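Local atomic coordinates of structural protein ORF273 (Acidianus two-tailed virus, PDB entry 4ART), a protein that is a heat- and acid-stable structural protein of the virion, with a new fold and an exact role that is not established. Residues A[111-116]-A[196-201]; A[119-122]-A[127-130]; A[177-182]-A[188-193]. All blocks are in the same frame, centred on the assembly; numbering follows the deposited sequence.

Contact 1. Residues A[111-116]-A[196-201]. With SO4 (sulfate ion), chain E.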
loop_
_atom_site.group_PDB
_atom_site.type_symbol
_atom_site.label_atom_id
_atom_site.label_comp_id
_atom_site.label_asym_id
_atom_site.label_seq_id
_atom_site.Cartn_x
_atom_site.Cartn_y
_atom_site.Cartn_z
ATOM N N PRO A 111 -10.192 5.563 0.075
ATOM C CA PRO A 111 -9.316 6.052 -0.992
ATOM C C PRO A 111 -8.082 6.683 -0.410
ATOM O O PRO A 111 -8.064 7.163 0.725
ATOM C CB PRO A 111 -10.119 7.169 -1.643
ATOM C CG PRO A 111 -11.180 7.492 -0.686
ATOM C CD PRO A 111 -11.475 6.286 0.110
ATOM N N SER A 112 -7.040 6.627 -1.204
ATOM C CA SER A 112 -5.759 7.243 -1.016
ATOM C C SER A 112 -5.998 8.747 -0.710
ATOM O O SER A 112 -6.866 9.370 -1.347
ATOM C CB SER A 112 -4.978 7.069 -2.316
ATOM O OG SER A 112 -4.483 8.301 -2.790
ATOM N N ILE A 113 -5.231 9.317 0.254
ATOM C CA ILE A 113 -5.319 10.732 0.641
ATOM C C ILE A 113 -5.053 11.598 -0.584
ATOM O O ILE A 113 -5.804 12.542 -0.859
ATOM C CB ILE A 113 -4.368 11.054 1.849
ATOM C CG1 ILE A 113 -5.035 10.646 3.165
ATOM C CG2 ILE A 113 -3.960 12.557 1.929
ATOM C CD1 ILE A 113 -6.309 11.474 3.603
ATOM N N SER A 114 -4.016 11.220 -1.346
ATOM C CA SER A 114 -3.605 11.895 -2.568
ATOM C C SER A 114 -4.780 12.052 -3.521
ATOM O O SER A 114 -5.001 13.140 -4.039
ATOM C CB SER A 114 -2.467 11.133 -3.253
ATOM O OG SER A 114 -1.307 11.060 -2.445
ATOM N N ASP A 115 -5.511 10.977 -3.761
ATOM C CA ASP A 115 -6.676 10.962 -4.640
ATOM C C ASP A 115 -7.798 11.881 -4.176
ATOM O O ASP A 115 -8.249 12.697 -4.973
ATOM C CB ASP A 115 -7.208 9.526 -4.839
ATOM C CG ASP A 115 -6.433 8.704 -5.868
ATOM O OD1 ASP A 115 -5.729 9.293 -6.681
ATOM O OD2 ASP A 115 -6.556 7.473 -5.857
ATOM N N ILE A 116 -8.222 11.790 -2.918
ATOM C CA ILE A 116 -9.324 12.638 -2.373
ATOM C C ILE A 116 -8.971 14.107 -2.401
ATOM O O ILE A 116 -9.808 14.931 -2.760
ATOM C CB ILE A 116 -9.813 12.211 -0.957
ATOM C CG1 ILE A 116 -10.003 10.745 -0.872
ATOM C CG2 ILE A 116 -11.041 12.995 -0.407
ATOM C CD1 ILE A 116 -9.094 10.335 0.070
ATOM N N ARG A 196 0.523 16.730 3.642
ATOM C CA ARG A 196 1.241 16.475 4.893
ATOM C C ARG A 196 0.381 16.815 6.134
ATOM O O ARG A 196 0.337 16.027 7.088
ATOM C CB ARG A 196 2.572 17.264 4.892
ATOM C CG ARG A 196 3.448 17.036 6.121
ATOM C CD ARG A 196 4.497 18.127 6.281
ATOM N NE ARG A 196 3.964 19.252 7.061
ATOM C CZ ARG A 196 3.577 20.426 6.559
ATOM N NH1 ARG A 196 3.707 20.677 5.262
ATOM N NH2 ARG A 196 3.084 21.367 7.357
ATOM N N ILE A 197 -0.267 17.999 6.143
ATOM C CA ILE A 197 -1.160 18.436 7.236
ATOM C C ILE A 197 -2.353 17.468 7.422
ATOM O O ILE A 197 -2.653 17.085 8.556
ATOM C CB ILE A 197 -1.669 19.892 7.021
ATOM C CG1 ILE A 197 -0.471 20.894 6.952
ATOM C CG2 ILE A 197 -2.685 20.298 8.136
ATOM C CD1 ILE A 197 -0.855 22.389 6.556
ATOM N N VAL A 198 -3.032 17.121 6.315
ATOM C CA VAL A 198 -4.226 16.263 6.297
ATOM C C VAL A 198 -3.900 14.867 6.826
ATOM O O VAL A 198 -4.617 14.370 7.711
ATOM C CB VAL A 198 -4.932 16.209 4.884
ATOM C CG1 VAL A 198 -6.111 15.235 4.839
ATOM C CG2 VAL A 198 -5.301 17.592 4.369
ATOM N N ALA A 199 -2.795 14.265 6.332
ATOM C CA ALA A 199 -2.460 12.873 6.627
ATOM C C ALA A 199 -1.572 12.598 7.815
ATOM O O ALA A 199 -1.662 11.519 8.399
ATOM C CB ALA A 199 -1.862 12.239 5.397
ATOM N N GLU A 200 -0.654 13.518 8.117
ATOM C CA GLU A 200 0.408 13.320 9.124
ATOM C C GLU A 200 0.435 14.293 10.292
ATOM O O GLU A 200 1.243 14.102 11.209
ATOM C CB GLU A 200 1.776 13.414 8.431
ATOM C CG GLU A 200 1.981 12.465 7.281
ATOM C CD GLU A 200 3.286 12.745 6.576
ATOM O OE1 GLU A 200 4.333 12.291 7.079
ATOM O OE2 GLU A 200 3.271 13.395 5.512
ATOM N N GLU A 201 -0.377 15.353 10.264
ATOM C CA GLU A 201 -0.330 16.346 11.344
ATOM C C GLU A 201 -1.562 16.471 12.207
ATOM O O GLU A 201 -1.462 16.380 13.434
ATOM C CB GLU A 201 0.202 17.714 10.864
ATOM C CG GLU A 201 1.603 17.626 10.257
ATOM C CD GLU A 201 2.231 18.913 9.757
ATOM O OE1 GLU A 201 1.490 19.847 9.373
ATOM O OE2 GLU A 201 3.481 18.968 9.703
HETATM S S SO4 E . -1.352 7.289 -1.305
HETATM O O1 SO4 E . -2.250 8.312 -0.801
HETATM O O2 SO4 E . -2.060 6.175 -1.922
HETATM O O3 SO4 E . -0.468 7.899 -2.301
HETATM O O4 SO4 E . -0.566 6.738 -0.194
#
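Ile113 packs on Val198 and Ala199 in a buried, apolar helix-to-helix contact. The first turn of helix 113-123, with its N-cap at Ser112, meets the C-terminal part of helix 188-201. Two branches of Ile113 share the work. CD1 reaches CG1 of Val198 at 4.0 Å. CG1 stands anti to the carbonyl carbon (chi1 -82°) and CG2 anti to the backbone N. These two atoms, CG1 and CG2, lie 4.2 and 4.1 Å from Ala199 CB. Tyr210 and Leu169 also pack on Ile113, and Arg215 of the second subunit packs on Ala199.

Within 196-201, Arg196 and Glu201 flank the touching residues. Arg196 NE bonds Glu201 OE2 at 2.7 Å in a salt bridge. OE2 lies in the guanidinium plane, but NE meets it from above the carboxylate plane, 59° out of it.

A sulfate ion, probably from the crystallisation liquor, sits at the start of helix 113-123. The partial positive charge of the helix end probably suits an anion there. Ser114 OG turns to Glu195 in a hydrogen bond. Ser112 OG accepts from Asp115 N at 3.0 Å, nearly straight at 167°, and also donates to O1 of the sulfate at 3.0 Å.

Contact 2. Residues A[119-122]-A[127-130]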
loop_
_atom_site.group_PDB
_atom_site.type_symbol
_atom_site.label_atom_id
_atom_site.label_comp_id
_atom_site.label_asym_id
_atom_site.label_seq_id
_atom_site.Cartn_x
_atom_site.Cartn_y
_atom_site.Cartn_z
ATOM N N PHE A 119 -9.012 15.135 -6.128
ATOM C CA PHE A 119 -10.420 15.167 -6.520
ATOM C C PHE A 119 -11.150 16.380 -5.909
ATOM O O PHE A 119 -11.853 17.058 -6.641
ATOM C CB PHE A 119 -11.118 13.832 -6.177
ATOM C CG PHE A 119 -10.554 12.570 -6.845
ATOM C CD1 PHE A 119 -9.850 12.645 -8.038
ATOM C CD2 PHE A 119 -10.794 11.302 -6.308
ATOM C CE1 PHE A 119 -9.376 11.472 -8.676
ATOM C CE2 PHE A 119 -10.310 10.133 -6.952
ATOM C CZ PHE A 119 -9.605 10.232 -8.121
ATOM N N TYR A 120 -10.927 16.697 -4.610
ATOM C CA TYR A 120 -11.557 17.868 -3.966
ATOM C C TYR A 120 -11.055 19.154 -4.593
ATOM O O TYR A 120 -11.871 20.004 -4.956
ATOM C CB TYR A 120 -11.346 17.909 -2.425
ATOM C CG TYR A 120 -11.782 19.238 -1.818
ATOM C CD1 TYR A 120 -13.112 19.465 -1.467
ATOM C CD2 TYR A 120 -10.877 20.293 -1.663
ATOM C CE1 TYR A 120 -13.534 20.710 -0.992
ATOM C CE2 TYR A 120 -11.280 21.531 -1.156
ATOM C CZ TYR A 120 -12.611 21.738 -0.823
ATOM O OH TYR A 120 -13.004 22.970 -0.348
ATOM N N LEU A 121 -9.706 19.321 -4.696
ATOM C CA LEU A 121 -9.109 20.520 -5.273
ATOM C C LEU A 121 -9.665 20.847 -6.650
ATOM O O LEU A 121 -10.075 21.979 -6.892
ATOM C CB LEU A 121 -7.583 20.428 -5.311
ATOM C CG LEU A 121 -6.841 20.562 -3.971
ATOM C CD1 LEU A 121 -5.406 20.167 -4.130
ATOM C CD2 LEU A 121 -6.935 21.970 -3.384
ATOM N N GLU A 122 -9.731 19.847 -7.526
ATOM C CA GLU A 122 -10.223 19.998 -8.900
ATOM C C GLU A 122 -11.708 20.272 -8.994
ATOM O O GLU A 122 -12.136 21.036 -9.868
ATOM C CB GLU A 122 -9.831 18.797 -9.748
ATOM C CG GLU A 122 -8.347 18.823 -9.985
ATOM C CD GLU A 122 -7.668 17.643 -10.642
ATOM O OE1 GLU A 122 -8.328 16.628 -10.969
ATOM O OE2 GLU A 122 -6.453 17.774 -10.893
ATOM N N ARG A 127 -6.460 24.028 -9.930
ATOM C CA ARG A 127 -5.707 23.263 -10.938
ATOM C C ARG A 127 -4.349 22.909 -10.326
ATOM O O ARG A 127 -3.724 23.783 -9.737
ATOM C CB ARG A 127 -5.532 24.068 -12.256
ATOM C CG ARG A 127 -6.706 23.884 -13.223
ATOM C CD ARG A 127 -6.451 24.492 -14.600
ATOM N NE ARG A 127 -7.366 23.966 -15.626
ATOM C CZ ARG A 127 -8.557 24.489 -15.929
ATOM N NH1 ARG A 127 -9.003 25.564 -15.290
ATOM N NH2 ARG A 127 -9.311 23.933 -16.870
ATOM N N ILE A 128 -3.933 21.631 -10.395
ATOM C CA ILE A 128 -2.656 21.169 -9.851
ATOM C C ILE A 128 -1.666 21.181 -11.008
ATOM O O ILE A 128 -1.805 20.405 -11.968
ATOM C CB ILE A 128 -2.767 19.781 -9.102
ATOM C CG1 ILE A 128 -3.826 19.824 -7.988
ATOM C CG2 ILE A 128 -1.421 19.315 -8.534
ATOM C CD1 ILE A 128 -4.413 18.520 -7.614
ATOM N N ALA A 129 -0.727 22.152 -10.955
ATOM C CA ALA A 129 0.307 22.381 -11.962
ATOM C C ALA A 129 -0.248 22.220 -13.401
ATOM O O ALA A 129 -1.304 22.790 -13.693
ATOM C CB ALA A 129 1.509 21.485 -11.703
ATOM N N ASN A 130 0.390 21.417 -14.265
ATOM C CA ASN A 130 -0.119 21.255 -15.629
ATOM C C ASN A 130 -0.980 20.011 -15.860
ATOM O O ASN A 130 -1.277 19.678 -17.013
ATOM C CB ASN A 130 0.969 21.455 -16.702
ATOM C CG ASN A 130 1.510 22.865 -16.733
ATOM O OD1 ASN A 130 0.994 23.769 -17.419
ATOM N ND2 ASN A 130 2.544 23.106 -15.936
HETATM O O HOH W 1 -5.358 20.070 -12.028
#
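Leu121 and Ile128 meet where helix 113-123 gives way, after a short turn, to strand 127-128. This is a local helix-turn-strand packing contact, and the residues that touch are buried.

The apolar part is one pair of side chains crossing at about a right angle. Leu121 CD1 lies 4.0 Å from Ile128 CD1. The same leucine methyl also comes within 4.2 Å of Ile128 CG1, so it rests against the outer part of the isoleucine chain. In Ile128, CG1 stands opposite the carbonyl carbon (chi1 -55°), and CD1 at its end reaches the helix.

The polar part belongs to Glu122. Its chain is extended beyond CG, which carries the carboxylate across to the strand. There OE2 of Glu122 lies 3.9 Å from Ile128 CD1, a plain packing contact. A water bridges the Glu122 carboxylate and the backbone N of Ile128. It donates to Glu122 OE2 at 2.8 Å and accepts from Ile128 N at 2.7 Å. The carboxylate thus holds the water that satisfies the strand N-H. Its other oxygen, OE1, is hydrogen-bonded to the backbone N of Thr134. OE2 also has a weak bond to a glycerol, probably from the crystallisation liquor. These partners are consistent with an ionised carboxylate in a buried setting.

The Arg127 side chain sets off away from the helix and touches Pro133.

Strand 127-128 runs parallel to strand 185-186, with backbone bonds from Arg127 to Arg184 and Ile186. Ile186 packs on both Leu121 and Ile128. Helix 171-179 adds Val175 on Leu121, and Phe228 of the second subunit packs on Ile128. Through Leu121, helix 113-123 touches both helix 171-179 and strand 185-186.

Contact 3. Residues A[177-182]-A[188-193]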
loop_
_atom_site.group_PDB
_atom_site.type_symbol
_atom_site.label_atom_id
_atom_site.label_comp_id
_atom_site.label_asym_id
_atom_site.label_seq_id
_atom_site.Cartn_x
_atom_site.Cartn_y
_atom_site.Cartn_z
ATOM N N GLN A 177 -7.328 27.613 4.660
ATOM C CA GLN A 177 -6.272 28.183 5.486
ATOM C C GLN A 177 -4.965 28.371 4.697
ATOM O O GLN A 177 -4.314 29.405 4.814
ATOM C CB GLN A 177 -6.035 27.283 6.715
ATOM C CG GLN A 177 -5.189 27.931 7.815
ATOM C CD GLN A 177 -5.925 29.041 8.551
ATOM O OE1 GLN A 177 -7.168 29.111 8.576
ATOM N NE2 GLN A 177 -5.167 29.941 9.160
ATOM N N LYS A 178 -4.608 27.392 3.859
ATOM C CA LYS A 178 -3.369 27.419 3.078
ATOM C C LYS A 178 -3.437 28.157 1.729
ATOM O O LYS A 178 -2.480 28.837 1.373
ATOM C CB LYS A 178 -2.809 25.994 2.909
ATOM C CG LYS A 178 -1.289 25.933 2.682
ATOM C CD LYS A 178 -0.486 25.927 3.992
ATOM C CE LYS A 178 0.978 25.650 3.747
ATOM N NZ LYS A 178 1.635 25.108 4.966
ATOM N N LEU A 179 -4.540 28.024 0.981
ATOM C CA LEU A 179 -4.646 28.610 -0.367
ATOM C C LEU A 179 -5.597 29.768 -0.527
ATOM O O LEU A 179 -5.484 30.506 -1.495
ATOM C CB LEU A 179 -5.042 27.525 -1.398
ATOM C CG LEU A 179 -4.253 26.224 -1.424
ATOM C CD1 LEU A 179 -4.903 25.236 -2.390
ATOM C CD2 LEU A 179 -2.819 26.459 -1.824
ATOM N N GLY A 180 -6.584 29.856 0.343
ATOM C CA GLY A 180 -7.635 30.853 0.221
ATOM C C GLY A 180 -8.856 30.279 -0.470
ATOM O O GLY A 180 -8.922 29.072 -0.718
ATOM N N ASN A 181 -9.893 31.100 -0.649
ATOM C CA ASN A 181 -11.133 30.615 -1.253
ATOM C C ASN A 181 -11.143 30.706 -2.781
ATOM O O ASN A 181 -11.839 29.927 -3.431
ATOM C CB ASN A 181 -12.383 31.252 -0.600
ATOM C CG ASN A 181 -13.403 30.258 -0.051
ATOM O OD1 ASN A 181 -13.089 29.109 0.310
ATOM N ND2 ASN A 181 -14.662 30.691 0.048
ATOM N N LYS A 182 -10.352 31.612 -3.348
ATOM C CA LYS A 182 -10.285 31.789 -4.793
ATOM C C LYS A 182 -9.478 30.659 -5.464
ATOM O O LYS A 182 -8.284 30.497 -5.179
ATOM C CB LYS A 182 -9.724 33.177 -5.156
ATOM C CG LYS A 182 -9.985 33.602 -6.605
ATOM C CD LYS A 182 -8.854 34.476 -7.186
ATOM C CE LYS A 182 -8.947 35.954 -6.848
ATOM N NZ LYS A 182 -10.020 36.649 -7.612
ATOM N N ALA A 188 3.145 21.733 -7.123
ATOM C CA ALA A 188 3.276 20.393 -6.543
ATOM C C ALA A 188 3.648 20.532 -5.055
ATOM O O ALA A 188 3.157 19.774 -4.219
ATOM C CB ALA A 188 4.347 19.607 -7.282
ATOM N N ASP A 189 4.495 21.539 -4.734
ATOM C CA ASP A 189 4.917 21.833 -3.366
ATOM C C ASP A 189 3.737 22.192 -2.479
ATOM O O ASP A 189 3.659 21.693 -1.356
ATOM C CB ASP A 189 5.993 22.910 -3.328
ATOM C CG ASP A 189 7.303 22.436 -3.934
ATOM O OD1 ASP A 189 7.686 21.260 -3.691
ATOM O OD2 ASP A 189 7.912 23.209 -4.704
ATOM N N GLU A 190 2.795 23.000 -3.006
ATOM C CA GLU A 190 1.570 23.402 -2.292
ATOM C C GLU A 190 0.660 22.217 -2.051
ATOM O O GLU A 190 0.063 22.101 -0.984
ATOM C CB GLU A 190 0.842 24.512 -3.039
ATOM C CG GLU A 190 1.570 25.844 -2.919
ATOM C CD GLU A 190 0.888 27.009 -3.616
ATOM O OE1 GLU A 190 0.476 26.854 -4.788
ATOM O OE2 GLU A 190 0.800 28.092 -2.994
ATOM N N PHE A 191 0.552 21.333 -3.042
ATOM C CA PHE A 191 -0.232 20.116 -2.921
ATOM C C PHE A 191 0.364 19.267 -1.788
ATOM O O PHE A 191 -0.369 18.817 -0.912
ATOM C CB PHE A 191 -0.231 19.339 -4.250
ATOM C CG PHE A 191 -1.045 18.080 -4.213
ATOM C CD1 PHE A 191 -0.487 16.882 -3.770
ATOM C CD2 PHE A 191 -2.351 18.084 -4.639
ATOM C CE1 PHE A 191 -1.235 15.732 -3.714
ATOM C CE2 PHE A 191 -3.095 16.930 -4.587
ATOM C CZ PHE A 191 -2.528 15.764 -4.117
ATOM N N ASN A 192 1.700 19.073 -1.805
ATOM C CA ASN A 192 2.433 18.300 -0.803
ATOM C C ASN A 192 2.284 18.839 0.614
ATOM O O ASN A 192 2.093 18.046 1.542
ATOM C CB ASN A 192 3.903 18.119 -1.218
ATOM C CG ASN A 192 4.079 17.243 -2.438
ATOM O OD1 ASN A 192 3.243 16.376 -2.756
ATOM N ND2 ASN A 192 5.172 17.453 -3.148
ATOM N N ASP A 193 2.371 20.177 0.775
ATOM C CA ASP A 193 2.215 20.868 2.064
ATOM C C ASP A 193 0.848 20.599 2.640
ATOM O O ASP A 193 0.753 20.297 3.832
ATOM C CB ASP A 193 2.438 22.398 1.944
ATOM C CG ASP A 193 3.862 22.810 1.645
ATOM O OD1 ASP A 193 4.789 22.072 2.050
ATOM O OD2 ASP A 193 4.053 23.889 1.029
#
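Lys178 lies across Asp193, and Leu179 reaches Glu190, where the end of helix 171-179 passes the start of helix 188-201. The two helices are joined by a short connection holding strand 185-186. The contact is at the surface.

Lys178 meets Asp193 through carbon. Lys178 CE lies 4.0 Å from Asp193 CB, and the two side chains cross at about a right angle. The lysine starts with CG opposite the backbone N (chi1 -154°) and bends at chi2, 86°, which brings CE beside Asp193 CB. The charged groups are near but not paired: Lys178 NZ is 4.8 Å from Asp193 OD2. Any attraction between them is probably modest.

Leu179 CD2 stands 4.1 Å from Glu190 OE2 and 4.2 Å from Glu190 CD. This is packing of a methyl on a carboxylate. The carboxylate is placed by a neighbour: Glu190 OE1 forms a salt bridge with Arg184 NH1. Glu190 N is also hydrogen-bonded to Thr187 OG1.

Just after Leu179 the helix ends. Gly180 leaves helical geometry with a positive phi of 96°. The chain then turns toward strand 185-186.

Further out, Ile194 packs on both Lys178 and Leu179, and Ile197 on Lys178. Leu179 also touches Phe126 and Ile186. Phe191 sets off away from 177-182. Its ring packs on Leu117 of helix 113-123 and meets the ring of Phe228 in the second subunit. Helix 188-201 thus lies between helix 171-179, helix 113-123 and the neighbouring chain.

Contacts 2 and 3 follow one another along the chain, and both are nested inside the loop closed by contact 1. Their centres are about 10 Å apart, and the centre of contact 1 lies about 14 Å from that of contact 2 and 13 Å from that of contact 3. Contacts 1 and 2 share helix 113-123. Contacts 1 and 3 share helix 188-201. Phe191 ties the group together: its CD2 lies 3.7 Å from Leu121 CD1 and 3.6 Å from Ile128 CD1, and its CZ touches Ser114 O. The three contacts join helices 113-123, 171-179 and 188-201 in one cluster, with the small parallel sheet beside contacts 2 and 3. All three touch the second subunit, so this cluster is part of the dimer interface.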